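PDB 4BGV: malate dehydrogenase from Picrophilus torridus, which probably catalyses the reversible, NAD-dependent oxidation of malate to oxaloacetate, a step of the tricarboxylic acid cycle. Local coordinates for residues S151-R156 with G178-D183. Numbering follows the deposited sequence.
Sequences SLDSTR and GGHGDD
Asp-153 on helix 150-165 holds the ring of His-180, which sits in the loop after strand 172-178. CB of Asp-153 leaves the helix toward this loop, and the side chain also packs on Val-176. The first torsion of Asp-153 (chi1 -67°) sets its CG opposite its own carbonyl carbon and brings that CG to 3.3 Å from His-180 ND1. At the tip, OD2 of Asp-153 accepts a hydrogen bond of 2.7 Å from ND1 of His-180. OD2 lies in the ring plane at its edge and is met on its syn side. The bond is bent, at 142°, and the carboxylate and imidazole planes stand nearly perpendicular (81°). Water 1 donates a hydrogen bond to Asp-153 OD1 (2.8 Å) and accepts one from the backbone N of Gly-181. Water 3 hydrogen-bonds to Asp-153 OD2 (2.9 Å) and to the carbonyl O of Gly-178. With an alanine in place of Asp-153, ND1 of His-180 would probably lose its acceptor and the ring would be freer to turn. Arg-156 probably binds substrate, and its NE forms a salt bridge with Glu-48 of a second subunit. His-180, the probable proton acceptor, also touches Asn-125. This Asp-His pair is characteristic of the LDH/MDH superfamily active site.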
ATOM      1  N   SER A 151      10.620  -3.608  19.462  1.00  7.78           N
ATOM      2  CA  SER A 151       9.702  -3.513  18.334  1.00  9.57           C
ATOM      3  C   SER A 151       8.588  -4.542  18.495  1.00 12.03           C
ATOM      4  O   SER A 151       7.417  -4.270  18.206  1.00 10.69           O
ATOM      5  CB  SER A 151      10.427  -3.725  16.991  1.00  9.48           C
ATOM      6  OG  SER A 151       9.521  -3.496  15.915  1.00 13.11           O
ATOM      7  N   LEU A 152       8.965  -5.722  18.976  1.00  8.96           N
ATOM      8  CA  LEU A 152       8.023  -6.824  19.150  1.00  7.76           C
ATOM      9  C   LEU A 152       7.210  -6.689  20.442  1.00 10.97           C
ATOM     10  O   LEU A 152       5.995  -6.859  20.433  1.00 10.32           O
ATOM     11  CB  LEU A 152       8.751  -8.163  19.126  1.00 10.17           C
ATOM     12  CG  LEU A 152       7.900  -9.412  19.400  1.00  9.71           C
ATOM     13  CD1 LEU A 152       6.748  -9.533  18.390  1.00  9.04           C
ATOM     14  CD2 LEU A 152       8.782 -10.661  19.372  1.00  8.96           C
ATOM     15  N   ASP A 153       7.869  -6.384  21.554  1.00  8.18           N
ATOM     16  CA  ASP A 153       7.120  -6.231  22.796  1.00  9.71           C
ATOM     17  C   ASP A 153       6.110  -5.101  22.669  1.00 11.38           C
ATOM     18  O   ASP A 153       4.995  -5.206  23.175  1.00 11.89           O
ATOM     19  CB  ASP A 153       8.043  -5.992  23.996  1.00 11.95           C
ATOM     20  CG  ASP A 153       8.896  -7.201  24.309  1.00 17.72           C
ATOM     21  OD1 ASP A 153       8.383  -8.338  24.159  1.00 16.54           O
ATOM     22  OD2 ASP A 153      10.071  -7.018  24.704  1.00 19.85           O
ATOM     23  N   SER A 154       6.500  -4.027  21.984  1.00  7.90           N
ATOM     24  CA  SER A 154       5.605  -2.877  21.880  1.00  8.89           C
ATOM     25  C   SER A 154       4.417  -3.187  20.988  1.00 11.63           C
ATOM     26  O   SER A 154       3.308  -2.724  21.265  1.00  8.23           O
ATOM     27  CB  SER A 154       6.324  -1.601  21.417  1.00 10.09           C
ATOM     28  OG  SER A 154       6.738  -1.707  20.075  1.00 17.97           O
ATOM     29  N   THR A 155       4.610  -3.973  19.930  1.00  8.33           N
ATOM     30  CA  THR A 155       3.483  -4.304  19.067  0.50 12.81           C
ATOM     31  C   THR A 155       2.469  -5.156  19.813  1.00  7.75           C
ATOM     32  O   THR A 155       1.277  -4.988  19.656  1.00  9.14           O
ATOM     33  CB  THR A 155       3.911  -5.048  17.800  0.50 13.94           C
ATOM     34  OG1 THR A 155       5.266  -4.722  17.486  0.50 21.91           O
ATOM     35  CG2 THR A 155       3.016  -4.639  16.660  0.50 13.37           C
ATOM     36  N   ARG A 156       2.958  -6.075  20.652  1.00 10.46           N
ATOM     37  CA  ARG A 156       2.043  -6.901  21.451  1.00  8.99           C
ATOM     38  C   ARG A 156       1.285  -6.032  22.460  1.00 14.07           C
ATOM     39  O   ARG A 156       0.061  -6.095  22.555  1.00  8.71           O
ATOM     40  CB  ARG A 156       2.790  -8.040  22.166  1.00 10.07           C
ATOM     41  CG  ARG A 156       3.387  -9.076  21.202  1.00  8.87           C
ATOM     42  CD  ARG A 156       3.620 -10.412  21.915  1.00  9.43           C
ATOM     43  NE  ARG A 156       4.031 -11.469  20.988  1.00  9.73           N
ATOM     44  CZ  ARG A 156       5.241 -12.028  20.971  1.00 11.26           C
ATOM     45  NH1 ARG A 156       6.170 -11.649  21.850  1.00  9.80           N
ATOM     46  NH2 ARG A 156       5.520 -12.974  20.073  1.00 10.06           N
ATOM     47  N   GLY A 178      14.499  -2.354  27.626  1.00 10.31           N
ATOM     48  CA  GLY A 178      15.066  -3.541  28.251  1.00 13.00           C
ATOM     49  C   GLY A 178      14.879  -4.782  27.395  1.00 15.90           C
ATOM     50  O   GLY A 178      14.727  -4.675  26.176  1.00 19.47           O
ATOM     51  N   GLY A 179      14.868  -5.956  28.025  1.00 18.86           N
ATOM     52  CA  GLY A 179      14.693  -7.210  27.298  1.00 20.29           C
ATOM     53  C   GLY A 179      13.268  -7.745  27.294  1.00 22.66           C
ATOM     54  O   GLY A 179      12.319  -6.966  27.362  1.00 17.50           O
ATOM     55  N   HIS A 180      13.118  -9.070  27.205  1.00 23.88           N
ATOM     56  CA  HIS A 180      11.802  -9.717  27.230  1.00 18.68           C
ATOM     57  C   HIS A 180      11.498 -10.231  28.635  1.00 19.80           C
ATOM     58  O   HIS A 180      12.371 -10.260  29.486  1.00 22.17           O
ATOM     59  CB  HIS A 180      11.775 -10.925  26.288  1.00 23.29           C
ATOM     60  CG  HIS A 180      11.827 -10.577  24.831  1.00 25.15           C
ATOM     61  ND1 HIS A 180      11.318  -9.401  24.321  1.00 27.56           N
ATOM     62  CD2 HIS A 180      12.320 -11.262  23.774  1.00 28.87           C
ATOM     63  CE1 HIS A 180      11.503  -9.374  23.014  1.00 25.52           C
ATOM     64  NE2 HIS A 180      12.113 -10.490  22.658  1.00 27.75           N
ATOM     65  N   GLY A 181      10.265 -10.669  28.860  1.00 16.95           N
ATOM     66  CA  GLY A 181       9.922 -11.345  30.101  1.00 21.31           C
ATOM     67  C   GLY A 181      10.137 -10.440  31.293  1.00 22.70           C
ATOM     68  O   GLY A 181       9.723  -9.286  31.286  1.00 18.84           O
ATOM     69  N   ASP A 182      10.800 -10.950  32.321  1.00 21.39           N
ATOM     70  CA  ASP A 182      11.025 -10.137  33.508  1.00 23.07           C
ATOM     71  C   ASP A 182      12.080  -9.063  33.265  1.00 18.78           C
ATOM     72  O   ASP A 182      12.249  -8.166  34.089  1.00 25.88           O
ATOM     73  CB  ASP A 182      11.403 -11.012  34.705  1.00 31.65           C
ATOM     74  CG  ASP A 182      10.286 -11.976  35.098  1.00 41.95           C
ATOM     75  OD1 ASP A 182       9.111 -11.539  35.172  1.00 42.88           O
ATOM     76  OD2 ASP A 182      10.585 -13.172  35.318  1.00 46.39           O
ATOM     77  N   ASP A 183      12.796  -9.157  32.148  1.00 18.59           N
ATOM     78  CA  ASP A 183      13.778  -8.125  31.804  1.00 18.31           C
ATOM     79  C   ASP A 183      13.166  -6.912  31.094  1.00 20.71           C
ATOM     80  O   ASP A 183      13.862  -5.918  30.848  1.00 19.53           O
ATOM     81  CB  ASP A 183      14.911  -8.696  30.952  1.00 19.95           C
ATOM     82  CG  ASP A 183      15.873  -9.566  31.761  1.00 22.22           C
ATOM     83  OD1 ASP A 183      15.909  -9.425  32.999  1.00 22.10           O
ATOM     84  OD2 ASP A 183      16.602 -10.378  31.144  1.00 25.72           O
TER
HETATM   85  O   HOH W   1       8.427 -10.069  26.384  1.00 17.67           O
HETATM   86  O   HOH W   2      11.389  -5.055  25.461  1.00 22.19           O
HETATM   87  O   HOH W   3      12.962  -6.730  24.485  1.00 31.16           O